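Local coordinates for protein neutral ceramidase (Pseudomonas aeruginosa, PDB 2ZWS) that hydrolyses the N-acyl bond of ceramides to sphingosine and free fatty acid, using a zinc ion, and can also run the reaction in reverse to make ceramide, at residues A[473-476]-A[477-481]; A[302-305]-A[306-309]; A[532-535]-A[536-540]; A[225-228]-A[229-233]. All blocks are in the same frame, centred on the assembly; numbering follows the deposited sequence.

Contact 1. Residues A[473-476]-A[477-481]; sequences AAYQ and QLFVD
Gln477 N reaches back to Ala473 O at 2.9 Å, one of four successive bonds from residue i to residue i-4 in alpha helix 471-488. The three backbone bonds that follow keep the same spacing: Leu478 N donates to Ala474 O, Phe479 N to Tyr475 O, and Val480 N to Gln476 O at 2.8 Å. None is strongly bent.

Apolar contact across the turn rests chiefly on two rings. Tyr475 CD1 and Phe479 CE2 lie 4.2 Å apart, the approach being oblique. Phe479 has its CG anti to the carbonyl carbon (chi1 -80°), a choice that brings CD2 to 3.3 Å from Tyr475 O. Both rings also rest on Ile395 of strand 392-400, so this side of the helix is packed against a sheet. Gln476 and Val480 mark a different side, where both touch Ala423 of helix 414-428.

Polar ends look elsewhere for partners: Gln476 OE1 bonds to Gln472 NE2 one turn earlier, and Asp481 OD1 forms a salt bridge with Arg310.

The same carbonyl oxygens that accept the backbone bonds are also brushed by side-chain carbons of the next turn. Leu478 CG sits 3.1 Å from Ala474 O, and Val480 CG2 comes to 3.3 Å from Gln476 O.

Contact 2. Residues A[302-305]-A[306-309]; sequences VDFT and RLPI
Leu307 leans over one face of the Phe304 ring, and its two methyl branches divide the work. CD2 takes the ring, 4.5 Å from Phe304 CD1, a loose contact. CD1 turns to the strand residue instead and lies 4.2 Å from Val302 CG1, while also passing 3.9 Å from Asp303 O. With CG anti to the backbone N (chi1 -177°), both methyl branches reach back to the residues before the turn, meeting Val302 and Phe304.

What folds the chain over is a beta turn from Phe304 to Leu307, closed by Leu307 N donating to Phe304 O at 3.2 Å. An Asx turn overlaps its start: Asp303 OD1 accepts from Thr305 N at 3.0 Å. The N-H is directed at the oxygen within about 20° of straight, though the donor stands above the carboxylate plane. Together the two turns lead the chain out of strand 295-303 and into the short strand 308-309.

Thr305 and Arg306 lie side by side at the bend, pointing the same way. In the arginine conformer described, one of two, Thr305 CG2 lies over a face of the guanidinium toward its rim, 3.5 Å from Arg306 NH2. On the buried side, Phe304 meets Tyr467 edge to face, and Leu307 rests on Ala474 of helix 471-488. Val302 and Phe304 both pack against Leu478 of that same helix.

Contact 3. Residues A[532-535]-A[536-540]; sequences ESYR and IGDKV
The Tyr534 ring carries Val540 CG2 squarely over one face, the methyl carbon 3.5 Å from the ring centroid and directly on the ring normal. All six ring carbons are therefore equally distant from it, which makes this a textbook CH-pi contact. Val540 CG1 lies by the hydroxyl end of the ring, 3.8 Å from Tyr534 OH. At the ring edge, near its plane, comes Asp538 CB, 4.0 Å from Tyr534 CD2. The carboxylate of Asp538 is itself turned steeply against the ring.

That carboxylate reaches back to the backbone of Arg535. Its CG lies anti to the carbonyl carbon (chi1 -72°), which swings OD1 to within 2.9 Å of Arg535 N. The bond is almost straight at 170°, although the N-H meets the oxygen from above the carboxylate plane. In return, Asp538 N donates to Arg535 O at 3.0 Å, closing a type II beta turn from Arg535 to Asp538. Gly537 takes the third position of that turn, where its backbone angles would jam a side chain against the carbonyl before it.

The turn carries the chain from strand 533-535, paired with strand 629-642, into strand 539-545 of another sheet, in keeping with the beta-sandwich fold of the enzyme. Tyr534 and Val540 both meet Phe639, while Tyr534 OH bonds to Arg531 N.

Arg535 and Asp538 thus pair through a backbone N-H, not through their charges: Arg535 NE stays 6.1 Å from Asp538 OD1. The N-H, and more weakly the distant guanidinium, would be expected to favour the ionised carboxylate.

Contact 4. Residues A[225-228]-A[229-233]; sequences YHWE and HDVSR
Asp230 OD1 accepts from His226 ND1 at 2.9 Å and from a glycerol, probably from the crystallisation liquor, while OD2 of the same carboxylate takes the ND1 hydrogen of His229 at 2.7 Å. Two histidines thus hold one carboxylate at the last turn of helix 218-231, where the coil widens into a pi-type turn. The His226 bond uses the anti lone pair of OD1 but is bent and tilted from the imidazole plane; the His229 bond is straighter and in its ring plane, yet meets OD2 from above the carboxylate.

Widening shows in the backbone. Tyr225 O still receives His229 N four residues on, but Trp227 O takes Ser232 N, five residues on, at 2.9 Å and 170°. His226 O accepts Asp230 N and, weakly, Val231 N.

Tyr225 and His229 run side by side as an offset stack, planes 14° and centroids 4.5 Å apart. Tyr225 OH sits over the centre of the His229 ring, while His229 CB lies over the tyrosine face toward its rim. Tyr225 OH also bonds Asp581 OD1, placing this stack beside a residue that binds the magnesium ion.

On a different side, Trp227 meets Phe277 edge to face and Tyr281 at an angle, its CD1 lying 4.0 Å from Val231 CG1. The other branch of that valine, CG2, sits over a face of the His226 ring, 3.5 Å from NE2.

From the N terminus the order is contact 4, contact 2, contact 1, contact 3. Each is local, within one continuous segment, and ends before the next begins, so none nests in or crosses another. Contact 4 ends a helix near the magnesium site, and contact 3 lies on the same side of the chain's centre, their nearest atoms about 13 Å apart. Contacts 2 and 1, some 160 residues apart in sequence, do touch: the rings of Phe304 and Tyr475 approach to 3.7 Å between their CZ atoms, tying the residue that follows strand 295-303 to helix 471-488. Contact 3, in the C-terminal sandwich, lies about 57 Å from contact 1, centre to centre.

Contact 1. Residues A[473-476]-A[477-481]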
loop_
_atom_site.group_PDB
_atom_site.type_symbol
_atom_site.label_atom_id
_atom_site.label_comp_id
_atom_site.label_asym_id
_atom_site.label_seq_id
_atom_site.Cartn_x
_atom_site.Cartn_y
_atom_site.Cartn_z
ATOM N N ALA A 473 -9.871 11.686 19.495
ATOM C CA ALA A 473 -11.041 12.553 19.701
ATOM C C ALA A 473 -11.129 13.592 18.576
ATOM O O ALA A 473 -12.229 13.850 18.046
ATOM C CB ALA A 473 -10.939 13.240 21.067
ATOM N N ALA A 474 -9.977 14.132 18.184
ATOM C CA ALA A 474 -9.909 15.110 17.067
ATOM C C ALA A 474 -10.420 14.481 15.782
ATOM O O ALA A 474 -11.250 15.082 15.072
ATOM C CB ALA A 474 -8.481 15.606 16.850
ATOM N N TYR A 475 -9.914 13.284 15.460
ATOM C CA TYR A 475 -10.391 12.617 14.232
ATOM C C TYR A 475 -11.884 12.315 14.311
ATOM O O TYR A 475 -12.595 12.452 13.328
ATOM C CB TYR A 475 -9.611 11.344 13.977
ATOM C CG TYR A 475 -8.279 11.542 13.312
ATOM C CD1 TYR A 475 -8.195 11.865 11.953
ATOM C CD2 TYR A 475 -7.090 11.368 14.029
ATOM C CE1 TYR A 475 -6.966 12.022 11.331
ATOM C CE2 TYR A 475 -5.858 11.495 13.421
ATOM C CZ TYR A 475 -5.799 11.825 12.054
ATOM O OH TYR A 475 -4.591 11.948 11.403
ATOM N N GLN A 476 -12.374 11.921 15.490
ATOM C CA GLN A 476 -13.786 11.612 15.597
ATOM C C GLN A 476 -14.623 12.877 15.346
ATOM O O GLN A 476 -15.602 12.834 14.586
ATOM C CB GLN A 476 -14.112 11.009 16.967
ATOM C CG GLN A 476 -15.492 10.400 17.063
ATOM C CD GLN A 476 -15.600 9.402 18.193
ATOM O OE1 GLN A 476 -14.731 8.538 18.362
ATOM N NE2 GLN A 476 -16.683 9.499 18.965
ATOM N N GLN A 477 -14.212 13.988 15.936
ATOM C CA GLN A 477 -14.896 15.266 15.714
ATOM C C GLN A 477 -14.900 15.648 14.237
ATOM O O GLN A 477 -15.929 16.053 13.701
ATOM C CB GLN A 477 -14.184 16.364 16.477
ATOM C CG GLN A 477 -14.717 17.755 16.202
ATOM C CD GLN A 477 -14.049 18.762 17.082
ATOM O OE1 GLN A 477 -13.241 19.576 16.619
ATOM N NE2 GLN A 477 -14.332 18.683 18.367
ATOM N N LEU A 478 -13.733 15.516 13.600
ATOM C CA LEU A 478 -13.590 15.900 12.194
ATOM C C LEU A 478 -14.501 15.076 11.283
ATOM O O LEU A 478 -15.174 15.624 10.383
ATOM C CB LEU A 478 -12.132 15.776 11.766
ATOM C CG LEU A 478 -11.180 16.778 12.430
ATOM C CD1 LEU A 478 -9.735 16.438 12.110
ATOM C CD2 LEU A 478 -11.486 18.212 12.064
ATOM N N PHE A 479 -14.499 13.763 11.488
ATOM C CA PHE A 479 -15.375 12.893 10.706
ATOM C C PHE A 479 -16.855 13.081 11.011
ATOM O O PHE A 479 -17.695 13.005 10.103
ATOM C CB PHE A 479 -14.935 11.432 10.835
ATOM C CG PHE A 479 -13.766 11.078 9.953
ATOM C CD1 PHE A 479 -13.934 11.030 8.566
ATOM C CD2 PHE A 479 -12.500 10.795 10.483
ATOM C CE1 PHE A 479 -12.871 10.712 7.714
ATOM C CE2 PHE A 479 -11.420 10.456 9.595
ATOM C CZ PHE A 479 -11.631 10.428 8.211
ATOM N N VAL A 480 -17.211 13.287 12.282
ATOM C CA VAL A 480 -18.628 13.522 12.590
ATOM C C VAL A 480 -19.100 14.825 11.945
ATOM O O VAL A 480 -20.177 14.858 11.305
ATOM C CB VAL A 480 -18.888 13.506 14.110
ATOM C CG1 VAL A 480 -20.262 14.131 14.439
ATOM C CG2 VAL A 480 -18.823 12.069 14.583
ATOM N N ASP A 481 -18.289 15.875 12.060
ATOM C CA ASP A 481 -18.664 17.160 11.470
ATOM C C ASP A 481 -18.843 17.030 9.942
ATOM O O ASP A 481 -19.786 17.588 9.362
ATOM C CB ASP A 481 -17.662 18.264 11.853
ATOM C CG ASP A 481 -17.774 18.691 13.331
ATOM O OD1 ASP A 481 -18.704 18.222 14.030
ATOM O OD2 ASP A 481 -16.936 19.509 13.787
#

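Contact 2. Residues A[302-305]-A[306-309]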
loop_
_atom_site.group_PDB
_atom_site.type_symbol
_atom_site.label_atom_id
_atom_site.label_comp_id
_atom_site.label_asym_id
_atom_site.label_seq_id
_atom_site.Cartn_x
_atom_site.Cartn_y
_atom_site.Cartn_z
ATOM N N VAL A 302 -7.118 19.827 6.974
ATOM C CA VAL A 302 -7.287 20.370 8.342
ATOM C C VAL A 302 -5.939 20.684 8.966
ATOM O O VAL A 302 -5.066 19.822 9.021
ATOM C CB VAL A 302 -8.042 19.370 9.253
ATOM C CG1 VAL A 302 -8.316 19.980 10.615
ATOM C CG2 VAL A 302 -9.352 18.952 8.596
ATOM N N ASP A 303 -5.769 21.918 9.432
ATOM C CA ASP A 303 -4.569 22.249 10.181
ATOM C C ASP A 303 -4.679 21.696 11.625
ATOM O O ASP A 303 -5.560 22.113 12.421
ATOM C CB ASP A 303 -4.343 23.758 10.182
ATOM C CG ASP A 303 -2.991 24.155 10.789
ATOM O OD1 ASP A 303 -2.255 23.284 11.316
ATOM O OD2 ASP A 303 -2.650 25.362 10.691
ATOM N N PHE A 304 -3.820 20.720 11.926
ATOM C CA PHE A 304 -3.856 20.028 13.230
ATOM C C PHE A 304 -3.227 20.862 14.352
ATOM O O PHE A 304 -3.452 20.585 15.540
ATOM C CB PHE A 304 -3.192 18.628 13.107
ATOM C CG PHE A 304 -4.170 17.523 12.828
ATOM C CD1 PHE A 304 -5.183 17.686 11.879
ATOM C CD2 PHE A 304 -4.082 16.318 13.514
ATOM C CE1 PHE A 304 -6.113 16.663 11.638
ATOM C CE2 PHE A 304 -5.010 15.303 13.284
ATOM C CZ PHE A 304 -6.028 15.481 12.360
ATOM N N THR A 305 -2.471 21.893 13.990
ATOM C CA THR A 305 -1.758 22.706 14.995
ATOM C C THR A 305 -2.766 23.499 15.835
ATOM O O THR A 305 -3.559 24.281 15.302
ATOM C CB THR A 305 -0.722 23.612 14.311
ATOM O OG1 THR A 305 0.237 22.795 13.616
ATOM C CG2 THR A 305 0.020 24.463 15.343
ATOM N N ARG A 306 -2.718 23.273 17.154
ATOM C CA ARG A 306 -3.681 23.817 18.127
ATOM C C ARG A 306 -5.151 23.677 17.730
ATOM O O ARG A 306 -5.986 24.556 17.950
ATOM C CB ARG A 306 -3.304 25.222 18.649
ATOM C CG ARG A 306 -2.925 26.266 17.620
ATOM C CD ARG A 306 -2.101 27.374 18.273
ATOM N NE ARG A 306 -1.325 28.148 17.301
ATOM C CZ ARG A 306 -0.035 27.949 17.031
ATOM N NH1 ARG A 306 0.573 28.708 16.131
ATOM N NH2 ARG A 306 0.660 27.003 17.661
ATOM N N LEU A 307 -5.477 22.515 17.162
ATOM C CA LEU A 307 -6.851 22.216 16.820
ATOM C C LEU A 307 -7.730 22.060 18.060
ATOM O O LEU A 307 -7.484 21.177 18.876
ATOM C CB LEU A 307 -6.926 20.934 15.979
ATOM C CG LEU A 307 -8.310 20.517 15.480
ATOM C CD1 LEU A 307 -8.871 21.522 14.486
ATOM C CD2 LEU A 307 -8.207 19.128 14.832
ATOM N N PRO A 308 -8.770 22.902 18.190
ATOM C CA PRO A 308 -9.677 22.769 19.329
ATOM C C PRO A 308 -10.562 21.538 19.203
ATOM O O PRO A 308 -11.072 21.237 18.117
ATOM C CB PRO A 308 -10.546 24.035 19.234
ATOM C CG PRO A 308 -9.804 24.961 18.331
ATOM C CD PRO A 308 -9.165 24.032 17.332
ATOM N N ILE A 309 -10.737 20.829 20.308
ATOM C CA ILE A 309 -11.619 19.675 20.354
ATOM C C ILE A 309 -12.757 19.926 21.334
ATOM O O ILE A 309 -12.524 20.262 22.509
ATOM C CB ILE A 309 -10.879 18.382 20.763
ATOM C CG1 ILE A 309 -9.558 18.271 19.994
ATOM C CG2 ILE A 309 -11.782 17.171 20.508
ATOM C CD1 ILE A 309 -8.566 17.331 20.569
#

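Contact 3. Residues A[532-535]-A[536-540]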
loop_
_atom_site.group_PDB
_atom_site.type_symbol
_atom_site.label_atom_id
_atom_site.label_comp_id
_atom_site.label_asym_id
_atom_site.label_seq_id
_atom_site.Cartn_x
_atom_site.Cartn_y
_atom_site.Cartn_z
ATOM N N GLU A 532 18.960 -29.925 -17.749
ATOM C CA GLU A 532 18.286 -30.509 -18.918
ATOM C C GLU A 532 16.772 -30.595 -18.773
ATOM O O GLU A 532 16.040 -30.285 -19.708
ATOM C CB GLU A 532 18.853 -31.905 -19.226
ATOM C CG GLU A 532 18.453 -32.476 -20.587
ATOM C CD GLU A 532 18.951 -33.902 -20.783
ATOM O OE1 GLU A 532 19.817 -34.342 -20.002
ATOM O OE2 GLU A 532 18.471 -34.587 -21.714
ATOM N N SER A 533 16.316 -31.023 -17.600
ATOM C CA SER A 533 14.890 -31.284 -17.386
ATOM C C SER A 533 14.483 -31.062 -15.935
ATOM O O SER A 533 15.314 -31.140 -15.020
ATOM C CB SER A 533 14.544 -32.720 -17.803
ATOM O OG SER A 533 15.042 -33.663 -16.851
ATOM N N TYR A 534 13.193 -30.785 -15.737
ATOM C CA TYR A 534 12.619 -30.561 -14.413
ATOM C C TYR A 534 11.245 -31.190 -14.357
ATOM O O TYR A 534 10.652 -31.476 -15.397
ATOM C CB TYR A 534 12.453 -29.055 -14.128
ATOM C CG TYR A 534 13.739 -28.256 -14.102
ATOM C CD1 TYR A 534 14.309 -27.770 -15.275
ATOM C CD2 TYR A 534 14.362 -27.967 -12.906
ATOM C CE1 TYR A 534 15.492 -27.021 -15.249
ATOM C CE2 TYR A 534 15.543 -27.219 -12.869
ATOM C CZ TYR A 534 16.091 -26.757 -14.035
ATOM O OH TYR A 534 17.246 -26.027 -14.018
ATOM N N ARG A 535 10.750 -31.379 -13.138
ATOM C CA ARG A 535 9.398 -31.871 -12.884
ATOM C C ARG A 535 8.584 -30.761 -12.228
ATOM O O ARG A 535 9.140 -29.827 -11.646
ATOM C CB ARG A 535 9.428 -33.070 -11.936
ATOM C CG ARG A 535 10.340 -34.197 -12.396
ATOM C CD ARG A 535 9.930 -35.520 -11.788
ATOM N NE ARG A 535 10.519 -36.640 -12.528
ATOM C CZ ARG A 535 9.942 -37.248 -13.565
ATOM N NH1 ARG A 535 8.740 -36.862 -13.994
ATOM N NH2 ARG A 535 10.563 -38.256 -14.171
ATOM N N ILE A 536 7.264 -30.880 -12.297
ATOM C CA ILE A 536 6.396 -29.951 -11.591
ATOM C C ILE A 536 6.768 -29.957 -10.103
ATOM O O ILE A 536 6.988 -31.023 -9.505
ATOM C CB ILE A 536 4.901 -30.276 -11.823
ATOM C CG1 ILE A 536 4.511 -29.891 -13.255
ATOM C CG2 ILE A 536 4.038 -29.523 -10.825
ATOM C CD1 ILE A 536 3.081 -30.303 -13.671
ATOM N N GLY A 537 6.881 -28.762 -9.524
ATOM C CA GLY A 537 7.255 -28.626 -8.131
ATOM C C GLY A 537 8.721 -28.273 -7.974
ATOM O O GLY A 537 9.135 -27.833 -6.910
ATOM N N ASP A 538 9.509 -28.475 -9.033
ATOM C CA ASP A 538 10.920 -28.112 -8.995
ATOM C C ASP A 538 11.108 -26.621 -9.199
ATOM O O ASP A 538 10.318 -25.969 -9.902
ATOM C CB ASP A 538 11.705 -28.850 -10.087
ATOM C CG ASP A 538 11.884 -30.348 -9.802
ATOM O OD1 ASP A 538 12.316 -31.060 -10.735
ATOM O OD2 ASP A 538 11.618 -30.821 -8.669
ATOM N N LYS A 539 12.196 -26.094 -8.636
ATOM C CA LYS A 539 12.588 -24.711 -8.881
ATOM C C LYS A 539 13.735 -24.632 -9.894
ATOM O O LYS A 539 14.783 -25.252 -9.695
ATOM C CB LYS A 539 13.008 -24.061 -7.569
ATOM C CG LYS A 539 13.238 -22.555 -7.626
ATOM C CD LYS A 539 13.772 -22.118 -6.252
ATOM C CE LYS A 539 13.450 -20.654 -5.964
ATOM N NZ LYS A 539 14.222 -20.165 -4.777
ATOM N N VAL A 540 13.516 -23.882 -10.974
ATOM C CA VAL A 540 14.541 -23.593 -11.995
ATOM C C VAL A 540 15.278 -22.310 -11.572
ATOM O O VAL A 540 14.626 -21.294 -11.304
ATOM C CB VAL A 540 13.894 -23.365 -13.394
ATOM C CG1 VAL A 540 14.957 -23.069 -14.480
ATOM C CG2 VAL A 540 13.044 -24.562 -13.795
#

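Contact 4. Residues A[225-228]-A[229-233]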
loop_
_atom_site.group_PDB
_atom_site.type_symbol
_atom_site.label_atom_id
_atom_site.label_comp_id
_atom_site.label_asym_id
_atom_site.label_seq_id
_atom_site.Cartn_x
_atom_site.Cartn_y
_atom_site.Cartn_z
ATOM N N TYR A 225 -3.573 -10.834 -6.265
ATOM C CA TYR A 225 -2.975 -11.600 -7.358
ATOM C C TYR A 225 -3.708 -12.933 -7.458
ATOM O O TYR A 225 -4.046 -13.366 -8.564
ATOM C CB TYR A 225 -1.512 -11.882 -7.049
ATOM C CG TYR A 225 -0.823 -12.780 -8.048
ATOM C CD1 TYR A 225 -0.637 -14.138 -7.785
ATOM C CD2 TYR A 225 -0.340 -12.259 -9.267
ATOM C CE1 TYR A 225 0.016 -14.955 -8.718
ATOM C CE2 TYR A 225 0.310 -13.069 -10.178
ATOM C CZ TYR A 225 0.458 -14.416 -9.901
ATOM O OH TYR A 225 1.128 -15.241 -10.793
ATOM N N HIS A 226 -3.958 -13.599 -6.331
ATOM C CA HIS A 226 -4.641 -14.887 -6.417
ATOM C C HIS A 226 -6.008 -14.714 -7.110
ATOM O O HIS A 226 -6.387 -15.513 -7.979
ATOM C CB HIS A 226 -4.787 -15.487 -5.015
ATOM C CG HIS A 226 -5.438 -16.835 -5.006
ATOM N ND1 HIS A 226 -4.830 -17.954 -5.534
ATOM C CD2 HIS A 226 -6.642 -17.245 -4.537
ATOM C CE1 HIS A 226 -5.634 -19.000 -5.386
ATOM N NE2 HIS A 226 -6.736 -18.597 -4.773
ATOM N N TRP A 227 -6.764 -13.682 -6.736
ATOM C CA TRP A 227 -8.074 -13.476 -7.378
ATOM C C TRP A 227 -7.953 -13.173 -8.872
ATOM O O TRP A 227 -8.667 -13.765 -9.700
ATOM C CB TRP A 227 -8.854 -12.353 -6.683
ATOM C CG TRP A 227 -10.359 -12.494 -6.784
ATOM C CD1 TRP A 227 -11.088 -13.151 -7.767
ATOM C CD2 TRP A 227 -11.328 -11.926 -5.887
ATOM N NE1 TRP A 227 -12.441 -13.039 -7.492
ATOM C CE2 TRP A 227 -12.613 -12.295 -6.356
ATOM C CE3 TRP A 227 -11.231 -11.156 -4.718
ATOM C CZ2 TRP A 227 -13.790 -11.916 -5.691
ATOM C CZ3 TRP A 227 -12.410 -10.775 -4.063
ATOM C CH2 TRP A 227 -13.668 -11.153 -4.559
ATOM N N GLU A 228 -7.088 -12.213 -9.207
ATOM C CA GLU A 228 -6.940 -11.759 -10.592
ATOM C C GLU A 228 -6.318 -12.806 -11.521
ATOM O O GLU A 228 -6.766 -12.972 -12.676
ATOM C CB GLU A 228 -6.089 -10.496 -10.638
ATOM C CG GLU A 228 -6.757 -9.313 -9.953
ATOM C CD GLU A 228 -5.835 -8.117 -9.699
ATOM O OE1 GLU A 228 -6.391 -7.041 -9.337
ATOM O OE2 GLU A 228 -4.587 -8.246 -9.842
ATOM N N HIS A 229 -5.302 -13.499 -11.018
ATOM C CA HIS A 229 -4.471 -14.394 -11.829
ATOM C C HIS A 229 -4.905 -15.853 -11.727
ATOM O O HIS A 229 -4.888 -16.559 -12.730
ATOM C CB HIS A 229 -3.007 -14.252 -11.413
ATOM C CG HIS A 229 -2.044 -15.090 -12.200
ATOM N ND1 HIS A 229 -1.702 -16.368 -11.820
ATOM C CD2 HIS A 229 -1.329 -14.824 -13.318
ATOM C CE1 HIS A 229 -0.820 -16.865 -12.674
ATOM N NE2 HIS A 229 -0.575 -15.947 -13.593
ATOM N N ASP A 230 -5.254 -16.319 -10.529
ATOM C CA ASP A 230 -5.521 -17.759 -10.340
ATOM C C ASP A 230 -7.018 -18.101 -10.370
ATOM O O ASP A 230 -7.381 -19.243 -10.674
ATOM C CB ASP A 230 -4.924 -18.278 -9.007
ATOM C CG ASP A 230 -3.407 -18.051 -8.873
ATOM O OD1 ASP A 230 -2.968 -17.912 -7.700
ATOM O OD2 ASP A 230 -2.672 -18.022 -9.899
ATOM N N VAL A 231 -7.885 -17.152 -10.000
ATOM C CA VAL A 231 -9.310 -17.463 -9.748
ATOM C C VAL A 231 -10.288 -16.994 -10.854
ATOM O O VAL A 231 -10.997 -17.821 -11.446
ATOM C CB VAL A 231 -9.731 -16.948 -8.339
ATOM C CG1 VAL A 231 -11.259 -17.098 -8.111
ATOM C CG2 VAL A 231 -8.954 -17.677 -7.267
ATOM N N SER A 232 -10.360 -15.684 -11.114
ATOM C CA SER A 232 -11.181 -15.151 -12.238
ATOM C C SER A 232 -10.458 -15.739 -13.476
ATOM O O SER A 232 -9.407 -15.296 -13.800
ATOM C CB SER A 232 -11.141 -13.623 -12.186
ATOM O OG SER A 232 -12.132 -13.067 -13.016
ATOM N N ARG A 233 -10.967 -16.705 -14.234
ATOM C CA ARG A 233 -11.747 -16.647 -15.471
ATOM C C ARG A 233 -12.034 -15.442 -16.388
ATOM O O ARG A 233 -11.873 -15.568 -17.604
ATOM C CB ARG A 233 -12.804 -17.752 -15.531
ATOM C CG ARG A 233 -12.269 -19.044 -14.944
ATOM C CD ARG A 233 -13.267 -20.195 -15.069
ATOM N NE ARG A 233 -13.129 -21.145 -13.969
ATOM C CZ ARG A 233 -12.182 -22.079 -13.873
ATOM N NH1 ARG A 233 -12.165 -22.886 -12.822
ATOM N NH2 ARG A 233 -11.241 -22.199 -14.808
#